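Local atomic coordinates of putative glyoxalase superfamily protein (Ralstonia eutropha, PDB entry 3IUZ), a protein that probably acts as an iron(II)-dependent dioxygenase that converts 2-oxoadipate to 2-hydroxyglutarate with loss of carbon dioxide. Residues 46-51 with 195-200; 153-158 with 216-221; 19-24 with 67-72; 283-286 with 292-295. All blocks are in the same frame, centred on the assembly; numbering follows the deposited sequence. Where two conformers were deposited one is given.

How the interactions relate
Three helix-helix contacts and one beta hairpin illustrate how distant elements are joined within one chain. Interactions 1 and 3 lie in the helical part of the chain, centres about 19 Å apart, and touch through helices 42-60 and 16-25, where Met51 of segment 46-51 packs against Leu22 and Leu23 of segment 19-24. Interactions 2 and 4 are similarly close, centres about 18 Å apart, and helix meets hairpin there through the rings of Tyr216 and Phe286. The two groups are well separated: the centres of interactions 1 and 2 are about 35 Å apart, on opposite sides of the chain's centre. None of these contacts can be assigned to the iron or substrate site; they join helix to helix and strand to strand.

Interaction 1 of 4, residues 46-51 with 195-200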
loop_
_atom_site.group_PDB
_atom_site.type_symbol
_atom_site.label_atom_id
_atom_site.label_comp_id
_atom_site.label_asym_id
_atom_site.label_seq_id
_atom_site.Cartn_x
_atom_site.Cartn_y
_atom_site.Cartn_z
ATOM N N ALA A 46 4.019 4.575 12.727
ATOM C CA ALA A 46 3.751 4.691 11.296
ATOM C C ALA A 46 4.779 3.918 10.475
ATOM O O ALA A 46 4.423 3.213 9.510
ATOM C CB ALA A 46 3.705 6.152 10.862
ATOM N N GLN A 47 6.042 4.053 10.849
ATOM C CA GLN A 47 7.139 3.347 10.197
ATOM C C GLN A 47 6.998 1.817 10.381
ATOM O O GLN A 47 7.096 1.066 9.370
ATOM C CB GLN A 47 8.477 3.850 10.713
ATOM C CG GLN A 47 9.701 3.101 10.209
ATOM C CD GLN A 47 9.926 3.256 8.766
ATOM O OE1 GLN A 47 9.465 4.213 8.140
ATOM N NE2 GLN A 47 10.675 2.303 8.195
ATOM N N ALA A 48 6.671 1.377 11.605
ATOM C CA ALA A 48 6.479 -0.076 11.862
ATOM C C ALA A 48 5.298 -0.605 11.100
ATOM O O ALA A 48 5.442 -1.679 10.457
ATOM C CB ALA A 48 6.373 -0.419 13.300
ATOM N N LEU A 49 4.174 0.118 11.098
ATOM C CA LEU A 49 3.013 -0.327 10.285
ATOM C C LEU A 49 3.443 -0.539 8.816
ATOM O O LEU A 49 3.107 -1.569 8.208
ATOM C CB LEU A 49 1.845 0.638 10.331
ATOM C CG LEU A 49 0.684 0.428 9.370
ATOM C CD1 LEU A 49 -0.032 -0.910 9.686
ATOM C CD2 LEU A 49 -0.294 1.618 9.355
ATOM N N ASN A 50 4.163 0.446 8.269
ATOM C CA ASN A 50 4.586 0.396 6.892
ATOM C C ASN A 50 5.424 -0.830 6.598
ATOM O O ASN A 50 5.278 -1.415 5.548
ATOM C CB ASN A 50 5.384 1.636 6.489
ATOM C CG ASN A 50 4.497 2.850 6.305
ATOM O OD1 ASN A 50 3.277 2.712 6.365
ATOM N ND2 ASN A 50 5.110 4.065 6.169
HETATM N N MSE A 51 6.308 -1.170 7.528
HETATM C CA MSE A 51 7.163 -2.286 7.361
HETATM C C MSE A 51 6.361 -3.611 7.395
HETATM O O MSE A 51 6.722 -4.563 6.696
HETATM C CB MSE A 51 8.277 -2.239 8.426
HETATM C CG MSE A 51 9.321 -1.054 8.200
HETATM SE SE MSE A 51 10.528 -0.925 9.627
HETATM C CE MSE A 51 11.864 -2.227 9.094
ATOM N N GLU A 195 -0.544 -3.317 19.267
ATOM C CA GLU A 195 -1.940 -3.731 19.104
ATOM C C GLU A 195 -2.582 -2.947 17.980
ATOM O O GLU A 195 -3.231 -3.536 17.096
ATOM C CB GLU A 195 -2.727 -3.542 20.399
ATOM C CG GLU A 195 -4.197 -3.911 20.279
ATOM C CD GLU A 195 -4.973 -3.650 21.564
ATOM O OE1 GLU A 195 -4.388 -3.194 22.602
ATOM O OE2 GLU A 195 -6.181 -3.912 21.534
ATOM N N LEU A 196 -2.375 -1.628 17.958
ATOM C CA LEU A 196 -2.939 -0.795 16.852
ATOM C C LEU A 196 -2.493 -1.263 15.481
ATOM O O LEU A 196 -3.304 -1.390 14.535
ATOM C CB LEU A 196 -2.578 0.687 17.045
ATOM C CG LEU A 196 -3.004 1.638 15.960
ATOM C CD1 LEU A 196 -4.514 1.581 15.760
ATOM C CD2 LEU A 196 -2.495 3.114 16.265
ATOM N N ILE A 197 -1.196 -1.532 15.343
ATOM C CA ILE A 197 -0.681 -1.997 14.047
ATOM C C ILE A 197 -1.422 -3.276 13.619
ATOM O O ILE A 197 -1.857 -3.407 12.473
ATOM C CB ILE A 197 0.843 -2.212 14.089
ATOM C CG1 ILE A 197 1.545 -0.879 14.216
ATOM C CG2 ILE A 197 1.336 -3.041 12.874
ATOM C CD1 ILE A 197 3.040 -1.027 14.709
ATOM N N GLY A 198 -1.574 -4.202 14.543
ATOM C CA GLY A 198 -2.282 -5.460 14.267
ATOM C C GLY A 198 -3.706 -5.235 13.765
ATOM O O GLY A 198 -4.211 -6.000 12.959
ATOM N N LEU A 199 -4.346 -4.180 14.263
ATOM C CA LEU A 199 -5.739 -3.902 13.943
ATOM C C LEU A 199 -5.821 -3.141 12.666
ATOM O O LEU A 199 -6.842 -3.228 11.973
ATOM C CB LEU A 199 -6.419 -3.090 15.037
ATOM C CG LEU A 199 -6.643 -3.825 16.368
ATOM C CD1 LEU A 199 -7.060 -2.791 17.465
ATOM C CD2 LEU A 199 -7.697 -4.920 16.144
ATOM N N LEU A 200 -4.766 -2.415 12.325
ATOM C CA LEU A 200 -4.796 -1.642 11.090
ATOM C C LEU A 200 -4.447 -2.475 9.868
ATOM O O LEU A 200 -4.943 -2.188 8.768
ATOM C CB LEU A 200 -3.857 -0.434 11.148
ATOM C CG LEU A 200 -4.248 0.652 12.164
ATOM C CD1 LEU A 200 -3.224 1.812 12.115
ATOM C CD2 LEU A 200 -5.698 1.194 11.897
#
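No ring, amide or carboxylate takes part where Ala48 and Leu49 meet Ile197 and Leu200; aliphatic branches make the contact, together with a little of the backbone. The longer branch of Ile197 ends in CD1, which lies 3.7 Å from Ala48 CB and also approaches the backbone at Leu49 N, 4.0 Å away. Its other branch, CG2, faces Leu49 CD1 at 4.1 Å, and the side chains of Leu49 and Ile197 run alongside each other with opposed directions. The contact joins helix 42-60 to helix 190-200 within the buried helical layer of the protein. Their local axes approach to 9.9 Å, an ordinary spacing for packed helices, and cross at -42°. With CG anti to its backbone N (chi1 170°), Leu49 presents both methyls to the partner helix: CD2 touches Leu200 CD1 at 4.0 Å, while CD1 also approaches Leu200 CB. These two leucine side chains lie nearly perpendicular. Helix 101-110 packs on the same pair, through Leu110 against Leu49 and Ile106 against Leu200, whereas helix 4-14 adds Leu9 beside Ala48 and Asn13 beside Ile197.

Interaction 2 of 4, residues 153-158 with 216-221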
loop_
_atom_site.group_PDB
_atom_site.type_symbol
_atom_site.label_atom_id
_atom_site.label_comp_id
_atom_site.label_asym_id
_atom_site.label_seq_id
_atom_site.Cartn_x
_atom_site.Cartn_y
_atom_site.Cartn_z
ATOM N N SER A 153 -20.583 2.609 -18.403
ATOM C CA SER A 153 -21.901 2.135 -18.799
ATOM C C SER A 153 -22.846 1.842 -17.634
ATOM O O SER A 153 -22.433 1.695 -16.486
ATOM C CB SER A 153 -21.760 0.896 -19.699
ATOM O OG SER A 153 -21.467 -0.277 -18.962
ATOM N N ASP A 154 -24.137 1.754 -17.951
ATOM C CA ASP A 154 -25.107 1.373 -16.965
ATOM C C ASP A 154 -24.734 0.041 -16.392
ATOM O O ASP A 154 -24.781 -0.158 -15.181
ATOM C CB ASP A 154 -26.510 1.257 -17.561
ATOM C CG ASP A 154 -27.157 2.597 -17.845
ATOM O OD1 ASP A 154 -26.628 3.656 -17.459
ATOM O OD2 ASP A 154 -28.221 2.572 -18.505
ATOM N N ALA A 155 -24.394 -0.885 -17.272
ATOM C CA ALA A 155 -24.100 -2.244 -16.841
ATOM C C ALA A 155 -22.904 -2.248 -15.871
ATOM O O ALA A 155 -22.868 -2.951 -14.861
ATOM C CB ALA A 155 -23.842 -3.167 -18.077
ATOM N N PHE A 156 -21.920 -1.468 -16.229
ATOM C CA PHE A 156 -20.701 -1.343 -15.422
ATOM C C PHE A 156 -21.008 -0.767 -14.037
ATOM O O PHE A 156 -20.603 -1.325 -13.023
ATOM C CB PHE A 156 -19.744 -0.444 -16.162
ATOM C CG PHE A 156 -18.432 -0.233 -15.481
ATOM C CD1 PHE A 156 -18.309 0.728 -14.497
ATOM C CD2 PHE A 156 -17.290 -0.925 -15.894
ATOM C CE1 PHE A 156 -17.094 0.964 -13.874
ATOM C CE2 PHE A 156 -16.060 -0.664 -15.291
ATOM C CZ PHE A 156 -15.967 0.283 -14.282
ATOM N N ARG A 157 -21.758 0.326 -13.996
ATOM C CA ARG A 157 -22.071 0.943 -12.703
ATOM C C ARG A 157 -22.896 0.036 -11.787
ATOM O O ARG A 157 -22.673 0.016 -10.584
ATOM C CB ARG A 157 -22.692 2.335 -12.905
ATOM C CG ARG A 157 -21.636 3.304 -13.489
ATOM C CD ARG A 157 -22.068 4.693 -13.987
ATOM N NE ARG A 157 -23.471 4.837 -13.882
ATOM C CZ ARG A 157 -24.333 4.716 -14.871
ATOM N NH1 ARG A 157 -23.965 4.527 -16.134
ATOM N NH2 ARG A 157 -25.584 4.839 -14.572
ATOM N N GLU A 158 -23.812 -0.750 -12.357
ATOM C CA GLU A 158 -24.528 -1.783 -11.597
ATOM C C GLU A 158 -23.594 -2.870 -11.090
ATOM O O GLU A 158 -23.754 -3.375 -9.983
ATOM C CB GLU A 158 -25.580 -2.446 -12.484
ATOM C CG GLU A 158 -26.721 -1.527 -12.853
ATOM C CD GLU A 158 -27.491 -2.027 -14.075
ATOM O OE1 GLU A 158 -27.326 -3.232 -14.457
ATOM O OE2 GLU A 158 -28.252 -1.198 -14.641
ATOM N N TYR A 216 -17.144 -9.219 -12.655
ATOM C CA TYR A 216 -15.708 -9.010 -12.878
ATOM C C TYR A 216 -15.452 -8.751 -14.348
ATOM O O TYR A 216 -14.769 -7.769 -14.730
ATOM C CB TYR A 216 -14.858 -10.206 -12.381
ATOM C CG TYR A 216 -13.421 -10.138 -12.860
ATOM C CD1 TYR A 216 -12.516 -9.258 -12.264
ATOM C CD2 TYR A 216 -12.968 -10.925 -13.934
ATOM C CE1 TYR A 216 -11.202 -9.171 -12.701
ATOM C CE2 TYR A 216 -11.615 -10.835 -14.398
ATOM C CZ TYR A 216 -10.738 -9.987 -13.792
ATOM O OH TYR A 216 -9.418 -9.856 -14.240
ATOM N N GLU A 217 -16.076 -9.573 -15.184
ATOM C CA GLU A 217 -15.896 -9.468 -16.631
ATOM C C GLU A 217 -16.534 -8.202 -17.185
ATOM O O GLU A 217 -15.938 -7.522 -18.004
ATOM C CB GLU A 217 -16.390 -10.746 -17.329
ATOM C CG GLU A 217 -15.519 -11.948 -16.937
ATOM C CD GLU A 217 -16.103 -13.317 -17.263
ATOM O OE1 GLU A 217 -17.312 -13.435 -17.564
ATOM O OE2 GLU A 217 -15.317 -14.284 -17.203
ATOM N N THR A 218 -17.726 -7.851 -16.710
ATOM C CA THR A 218 -18.341 -6.564 -17.103
ATOM C C THR A 218 -17.419 -5.392 -16.809
ATOM O O THR A 218 -17.226 -4.494 -17.664
ATOM C CB THR A 218 -19.672 -6.339 -16.397
ATOM O OG1 THR A 218 -20.609 -7.329 -16.848
ATOM C CG2 THR A 218 -20.219 -4.922 -16.664
ATOM N N LEU A 219 -16.820 -5.400 -15.618
ATOM C CA LEU A 219 -15.883 -4.331 -15.262
ATOM C C LEU A 219 -14.676 -4.366 -16.180
ATOM O O LEU A 219 -14.201 -3.323 -16.678
ATOM C CB LEU A 219 -15.460 -4.432 -13.787
ATOM C CG LEU A 219 -16.589 -4.363 -12.698
ATOM C CD1 LEU A 219 -16.030 -4.692 -11.308
ATOM C CD2 LEU A 219 -17.319 -3.042 -12.690
ATOM N N LEU A 220 -14.173 -5.564 -16.412
ATOM C CA LEU A 220 -12.933 -5.678 -17.161
ATOM C C LEU A 220 -13.050 -5.165 -18.593
ATOM O O LEU A 220 -12.074 -4.657 -19.138
ATOM C CB LEU A 220 -12.435 -7.108 -17.138
ATOM C CG LEU A 220 -11.068 -7.426 -17.722
ATOM C CD1 LEU A 220 -9.940 -6.530 -17.172
ATOM C CD2 LEU A 220 -10.788 -8.934 -17.521
ATOM N N ARG A 221 -14.229 -5.260 -19.180
ATOM C CA ARG A 221 -14.428 -4.741 -20.522
ATOM C C ARG A 221 -14.248 -3.218 -20.630
ATOM O O ARG A 221 -13.937 -2.711 -21.703
ATOM C CB ARG A 221 -15.792 -5.135 -21.037
ATOM C CG ARG A 221 -15.997 -6.641 -20.975
ATOM C CD ARG A 221 -16.894 -7.234 -22.035
ATOM N NE ARG A 221 -17.043 -8.652 -21.698
ATOM C CZ ARG A 221 -17.997 -9.143 -20.900
ATOM N NH1 ARG A 221 -18.938 -8.354 -20.372
ATOM N NH2 ARG A 221 -18.010 -10.447 -20.630
#
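Leu219 meets the ring of Phe156 where helices 154-164 and 213-222 pack as a steeply crossed pair, their local axes 8.9 Å apart and their directions 130° apart. The chief interaction is CH-pi: Leu219 CD2 sits 3.8 Å from the centroid of the Phe156 ring, almost on the ring normal. Phe156 has CG anti to its backbone N (chi1 -179°), which carries the ring across to the partner helix, where the leucine side chain stands roughly square to it. At the ring's edge, and in its plane, Leu219 O approaches CE2. Phe152 stacks with this ring and Met226 of helix 224-232 also touches it.

Van der Waals packing continues beside the ring: Thr218 CG2 rests on the backbone of the other helix, 3.8 Å from Phe156 CA and near Ala155 O. The threonine hydroxyl is engaged within its own helix, bonded to Ala214 O.

Polar interactions organise the start of helix 154-164. Ser153 is its N-cap, with OG accepting from Phe156 N at 3.0 Å; the same hydroxyl bonds to Glu222 and thereby ties the cap to the end of the partner helix. One turn along, Arg157 forms a salt bridge with Asp154, its NH1 and NH2 both directed at the single oxygen OD1. NH1 is 3.1 Å from Asp154 OD1, which it meets on the anti lone pair.

Interaction 3 of 4, residues 19-24 with 67-72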
loop_
_atom_site.group_PDB
_atom_site.type_symbol
_atom_site.label_atom_id
_atom_site.label_comp_id
_atom_site.label_asym_id
_atom_site.label_seq_id
_atom_site.Cartn_x
_atom_site.Cartn_y
_atom_site.Cartn_z
ATOM N N THR A 19 10.823 -10.688 11.663
ATOM C CA THR A 19 11.278 -9.349 12.064
ATOM C C THR A 19 12.753 -9.169 11.852
ATOM O O THR A 19 13.189 -8.140 11.343
ATOM C CB THR A 19 10.897 -9.083 13.530
ATOM O OG1 THR A 19 9.465 -9.002 13.576
ATOM C CG2 THR A 19 11.562 -7.809 14.104
ATOM N N ARG A 20 13.524 -10.171 12.262
ATOM C CA ARG A 20 14.952 -10.178 12.010
ATOM C C ARG A 20 15.254 -9.976 10.538
ATOM O O ARG A 20 16.071 -9.160 10.223
ATOM C CB ARG A 20 15.618 -11.469 12.555
ATOM C CG ARG A 20 16.067 -11.317 14.005
ATOM C CD ARG A 20 16.998 -12.468 14.508
ATOM N NE ARG A 20 16.247 -13.688 14.849
ATOM C CZ ARG A 20 16.087 -14.763 14.060
ATOM N NH1 ARG A 20 16.627 -14.834 12.839
ATOM N NH2 ARG A 20 15.368 -15.793 14.498
ATOM N N HIS A 21 14.585 -10.702 9.655
ATOM C CA HIS A 21 14.837 -10.561 8.211
ATOM C C HIS A 21 14.455 -9.148 7.748
ATOM O O HIS A 21 15.207 -8.479 7.035
ATOM C CB HIS A 21 14.002 -11.585 7.434
ATOM C CG HIS A 21 13.975 -11.372 5.945
ATOM N ND1 HIS A 21 15.075 -11.589 5.132
ATOM C CD2 HIS A 21 12.960 -11.031 5.111
ATOM C CE1 HIS A 21 14.752 -11.334 3.875
ATOM N NE2 HIS A 21 13.469 -11.020 3.830
ATOM N N LEU A 22 13.284 -8.697 8.183
ATOM C CA LEU A 22 12.792 -7.405 7.769
ATOM C C LEU A 22 13.742 -6.261 8.226
ATOM O O LEU A 22 14.003 -5.319 7.458
ATOM C CB LEU A 22 11.356 -7.211 8.282
ATOM C CG LEU A 22 10.526 -6.231 7.455
ATOM C CD1 LEU A 22 10.473 -6.637 5.979
ATOM C CD2 LEU A 22 9.136 -6.105 8.064
ATOM N N LEU A 23 14.278 -6.362 9.445
ATOM C CA LEU A 23 15.128 -5.295 9.972
ATOM C C LEU A 23 16.479 -5.325 9.265
ATOM O O LEU A 23 17.127 -4.303 9.112
ATOM C CB LEU A 23 15.302 -5.371 11.498
ATOM C CG LEU A 23 14.096 -5.021 12.392
ATOM C CD1 LEU A 23 14.358 -5.410 13.836
ATOM C CD2 LEU A 23 13.722 -3.543 12.323
ATOM N N SER A 24 16.932 -6.488 8.810
ATOM C CA SER A 24 18.181 -6.474 8.081
ATOM C C SER A 24 17.972 -5.987 6.643
ATOM O O SER A 24 18.900 -5.513 6.036
ATOM C CB SER A 24 18.840 -7.838 8.097
ATOM O OG SER A 24 18.178 -8.664 7.178
ATOM N N TYR A 67 13.953 -10.386 -5.616
ATOM C CA TYR A 67 14.785 -9.207 -5.570
ATOM C C TYR A 67 15.292 -8.947 -4.139
ATOM O O TYR A 67 16.497 -8.796 -3.920
ATOM C CB TYR A 67 14.063 -7.948 -6.105
ATOM C CG TYR A 67 14.936 -6.715 -5.903
ATOM C CD1 TYR A 67 16.010 -6.479 -6.742
ATOM C CD2 TYR A 67 14.727 -5.826 -4.825
ATOM C CE1 TYR A 67 16.866 -5.401 -6.528
ATOM C CE2 TYR A 67 15.567 -4.747 -4.618
ATOM C CZ TYR A 67 16.616 -4.538 -5.474
ATOM O OH TYR A 67 17.461 -3.510 -5.287
ATOM N N THR A 68 14.386 -8.897 -3.176
ATOM C CA THR A 68 14.791 -8.529 -1.835
ATOM C C THR A 68 15.619 -9.636 -1.183
ATOM O O THR A 68 16.521 -9.338 -0.396
ATOM C CB THR A 68 13.586 -8.175 -0.929
ATOM O OG1 THR A 68 12.693 -9.277 -0.883
ATOM C CG2 THR A 68 12.850 -6.880 -1.405
ATOM N N ASP A 69 15.350 -10.923 -1.517
ATOM C CA ASP A 69 16.251 -12.010 -1.058
ATOM C C ASP A 69 17.719 -11.774 -1.507
ATOM O O ASP A 69 18.675 -11.998 -0.738
ATOM C CB ASP A 69 15.777 -13.369 -1.565
ATOM C CG ASP A 69 14.582 -13.924 -0.790
ATOM O OD1 ASP A 69 14.180 -13.352 0.252
ATOM O OD2 ASP A 69 14.012 -14.948 -1.252
ATOM N N ASP A 70 17.914 -11.330 -2.752
ATOM C CA ASP A 70 19.249 -10.998 -3.218
ATOM C C ASP A 70 19.821 -9.804 -2.435
ATOM O O ASP A 70 20.995 -9.759 -2.108
ATOM C CB ASP A 70 19.264 -10.622 -4.693
ATOM C CG ASP A 70 19.082 -11.799 -5.625
ATOM O OD1 ASP A 70 19.004 -12.986 -5.197
ATOM O OD2 ASP A 70 19.021 -11.492 -6.835
ATOM N N VAL A 71 18.995 -8.819 -2.159
ATOM C CA VAL A 71 19.475 -7.647 -1.387
ATOM C C VAL A 71 20.004 -8.102 -0.022
ATOM O O VAL A 71 21.117 -7.770 0.351
ATOM C CB VAL A 71 18.362 -6.562 -1.280
ATOM C CG1 VAL A 71 18.730 -5.442 -0.267
ATOM C CG2 VAL A 71 18.083 -5.973 -2.695
ATOM N N ALA A 72 19.201 -8.873 0.707
ATOM C CA ALA A 72 19.618 -9.383 1.990
ATOM C C ALA A 72 20.885 -10.215 1.856
ATOM O O ALA A 72 21.833 -10.022 2.615
ATOM C CB ALA A 72 18.481 -10.205 2.665
HETATM O O HOH W 1 12.956 -11.186 1.098
#
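His21 meets Asp69 and Ala72 across a surface helix-helix contact between helices 16-25 and 62-73, a sparse junction in which a water molecule supplies the hydrogen bonds. From CB, with CG anti to the backbone N (chi1 169°), the side chain of His21 extends so that the far end of its imidazole faces the second helix. CE1 is the atom that touches protein there: Ala72 CB lies 4.1 Å away and Asp69 OD1 4.2 Å, both approaching the ring obliquely.

At the tip, His21 NE2 is hydrogen-bonded to the water at 2.8 Å, with the water oxygen at the ring edge and in its plane. This water donates to Asp69 OD1 at 2.6 Å and is bonded to Thr68 OG1 at 2.8 Å, thus linking one residue of the first helix to two of the second. The carboxylate and imidazole planes are 70° apart. His21 NE2 is 4.3 Å from Asp69 OD1, beyond direct bonding, although the nearby carboxylate might modestly favour a protonated imidazole.

Thr68 is itself anchored, its hydroxyl also bonded to the carbonyls of Gly64 and Arg65, which ties this partner of the water to its own helix. The backbone of His21 carries another bond: Ser24 OG donates to His21 O at 3.0 Å, tilted 26° from the carbonyl plane.

Interaction 4 of 4, residues 283-286 with 292-295; sequences RRQF and ETVE
Arg283 and Glu295 form a salt bridge across neighbouring strands, with Arg283 NE donating to Glu295 OE1 at 2.9 Å. The bond is not straight, its N-H...O angle being 146°, and NE meets the oxygen on the anti side, 33° out of the carboxylate plane. A bend at chi2 (89°) folds the arginine back over its partner, bringing Glu295 CB over one face of the guanidinium, 3.4 Å from Arg283 NH2. The guanidinium is held a second time, since NH1 bridges to Asp297.

The backbone is joined by a reciprocal pair of bonds, Phe286 N to Val294 O and Val294 N to Phe286 O, each 2.8 Å. They mark Phe286 and Val294 as an antiparallel hydrogen-bonded pair in the beta hairpin of strands 281-287 and 293-306, at one margin of the mixed sheet; Gln285 and Glu295 are the adjacent non-hydrogen-bonded pair. Between the bonded positions, CA-H...O contacts fill in, such as Glu295 CA to Arg284 O at 3.2 Å.

Side-chain packing divides between the two faces. On the face of Gln285 and Glu295, these chains lie side by side, and Thr293 CG2 touches Gln285 NE2 and CB, each at 3.8 Å. On the other, Phe286 CB rests against Val294 CG2 at 3.9 Å, while Val298 and Pro211 pack against the buried phenylalanine.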
loop_
_atom_site.group_PDB
_atom_site.type_symbol
_atom_site.label_atom_id
_atom_site.label_comp_id
_atom_site.label_asym_id
_atom_site.label_seq_id
_atom_site.Cartn_x
_atom_site.Cartn_y
_atom_site.Cartn_z
ATOM N N ARG A 283 -4.191 -16.276 -7.824
ATOM C CA ARG A 283 -5.362 -17.110 -8.005
ATOM C C ARG A 283 -6.464 -16.536 -7.098
ATOM O O ARG A 283 -6.243 -16.286 -5.907
ATOM C CB ARG A 283 -4.987 -18.536 -7.628
ATOM C CG ARG A 283 -5.965 -19.577 -7.958
ATOM C CD ARG A 283 -5.772 -20.137 -9.323
ATOM N NE ARG A 283 -6.709 -21.227 -9.574
ATOM C CZ ARG A 283 -7.190 -21.564 -10.771
ATOM N NH1 ARG A 283 -6.846 -20.896 -11.879
ATOM N NH2 ARG A 283 -8.042 -22.579 -10.860
ATOM N N ARG A 284 -7.631 -16.314 -7.672
ATOM C CA ARG A 284 -8.738 -15.691 -6.981
ATOM C C ARG A 284 -10.025 -16.429 -7.252
ATOM O O ARG A 284 -10.210 -17.062 -8.315
ATOM C CB ARG A 284 -8.896 -14.227 -7.425
ATOM C CG ARG A 284 -7.733 -13.318 -7.058
ATOM C CD ARG A 284 -7.631 -13.070 -5.525
ATOM N NE ARG A 284 -6.483 -12.222 -5.204
ATOM C CZ ARG A 284 -5.389 -12.617 -4.575
ATOM N NH1 ARG A 284 -5.270 -13.861 -4.167
ATOM N NH2 ARG A 284 -4.395 -11.777 -4.346
ATOM N N GLN A 285 -10.935 -16.317 -6.284
ATOM C CA GLN A 285 -12.241 -16.924 -6.392
ATOM C C GLN A 285 -13.288 -15.956 -6.922
ATOM O O GLN A 285 -13.245 -14.763 -6.689
ATOM C CB GLN A 285 -12.680 -17.453 -5.033
ATOM C CG GLN A 285 -11.814 -18.590 -4.539
ATOM C CD GLN A 285 -12.168 -19.027 -3.148
ATOM O OE1 GLN A 285 -12.442 -18.211 -2.265
ATOM N NE2 GLN A 285 -12.148 -20.321 -2.937
ATOM N N PHE A 286 -14.245 -16.508 -7.626
ATOM C CA PHE A 286 -15.379 -15.806 -8.160
ATOM C C PHE A 286 -16.648 -16.659 -8.065
ATOM O O PHE A 286 -16.584 -17.872 -7.974
ATOM C CB PHE A 286 -15.186 -15.493 -9.632
ATOM C CG PHE A 286 -14.006 -14.657 -9.918
ATOM C CD1 PHE A 286 -12.751 -15.231 -10.046
ATOM C CD2 PHE A 286 -14.133 -13.275 -10.093
ATOM C CE1 PHE A 286 -11.637 -14.440 -10.353
ATOM C CE2 PHE A 286 -13.040 -12.503 -10.386
ATOM C CZ PHE A 286 -11.773 -13.093 -10.522
ATOM N N GLU A 292 -21.950 -21.339 -8.012
ATOM C CA GLU A 292 -20.708 -22.067 -7.655
ATOM C C GLU A 292 -19.453 -21.168 -7.537
ATOM O O GLU A 292 -19.405 -20.090 -8.113
ATOM C CB GLU A 292 -20.451 -23.229 -8.641
ATOM C CG GLU A 292 -19.843 -22.876 -10.027
ATOM C CD GLU A 292 -20.806 -22.164 -10.957
ATOM O OE1 GLU A 292 -21.880 -21.703 -10.510
ATOM O OE2 GLU A 292 -20.472 -22.032 -12.149
ATOM N N THR A 293 -18.465 -21.613 -6.766
ATOM C CA THR A 293 -17.191 -20.916 -6.651
ATOM C C THR A 293 -16.290 -21.422 -7.739
ATOM O O THR A 293 -16.101 -22.644 -7.855
ATOM C CB THR A 293 -16.488 -21.153 -5.321
ATOM O OG1 THR A 293 -17.334 -20.703 -4.273
ATOM C CG2 THR A 293 -15.178 -20.340 -5.232
ATOM N N VAL A 294 -15.784 -20.507 -8.556
ATOM C CA VAL A 294 -14.822 -20.841 -9.609
ATOM C C VAL A 294 -13.554 -20.020 -9.363
ATOM O O VAL A 294 -13.550 -19.096 -8.582
ATOM C CB VAL A 294 -15.377 -20.557 -11.010
ATOM C CG1 VAL A 294 -16.728 -21.300 -11.229
ATOM C CG2 VAL A 294 -15.527 -19.082 -11.217
ATOM N N GLU A 295 -12.464 -20.369 -10.008
ATOM C CA GLU A 295 -11.212 -19.673 -9.765
ATOM C C GLU A 295 -10.650 -19.186 -11.067
ATOM O O GLU A 295 -10.833 -19.816 -12.084
ATOM C CB GLU A 295 -10.206 -20.606 -9.089
ATOM C CG GLU A 295 -10.632 -21.044 -7.685
ATOM C CD GLU A 295 -9.495 -21.632 -6.885
ATOM O OE1 GLU A 295 -8.505 -22.107 -7.492
ATOM O OE2 GLU A 295 -9.568 -21.592 -5.641
#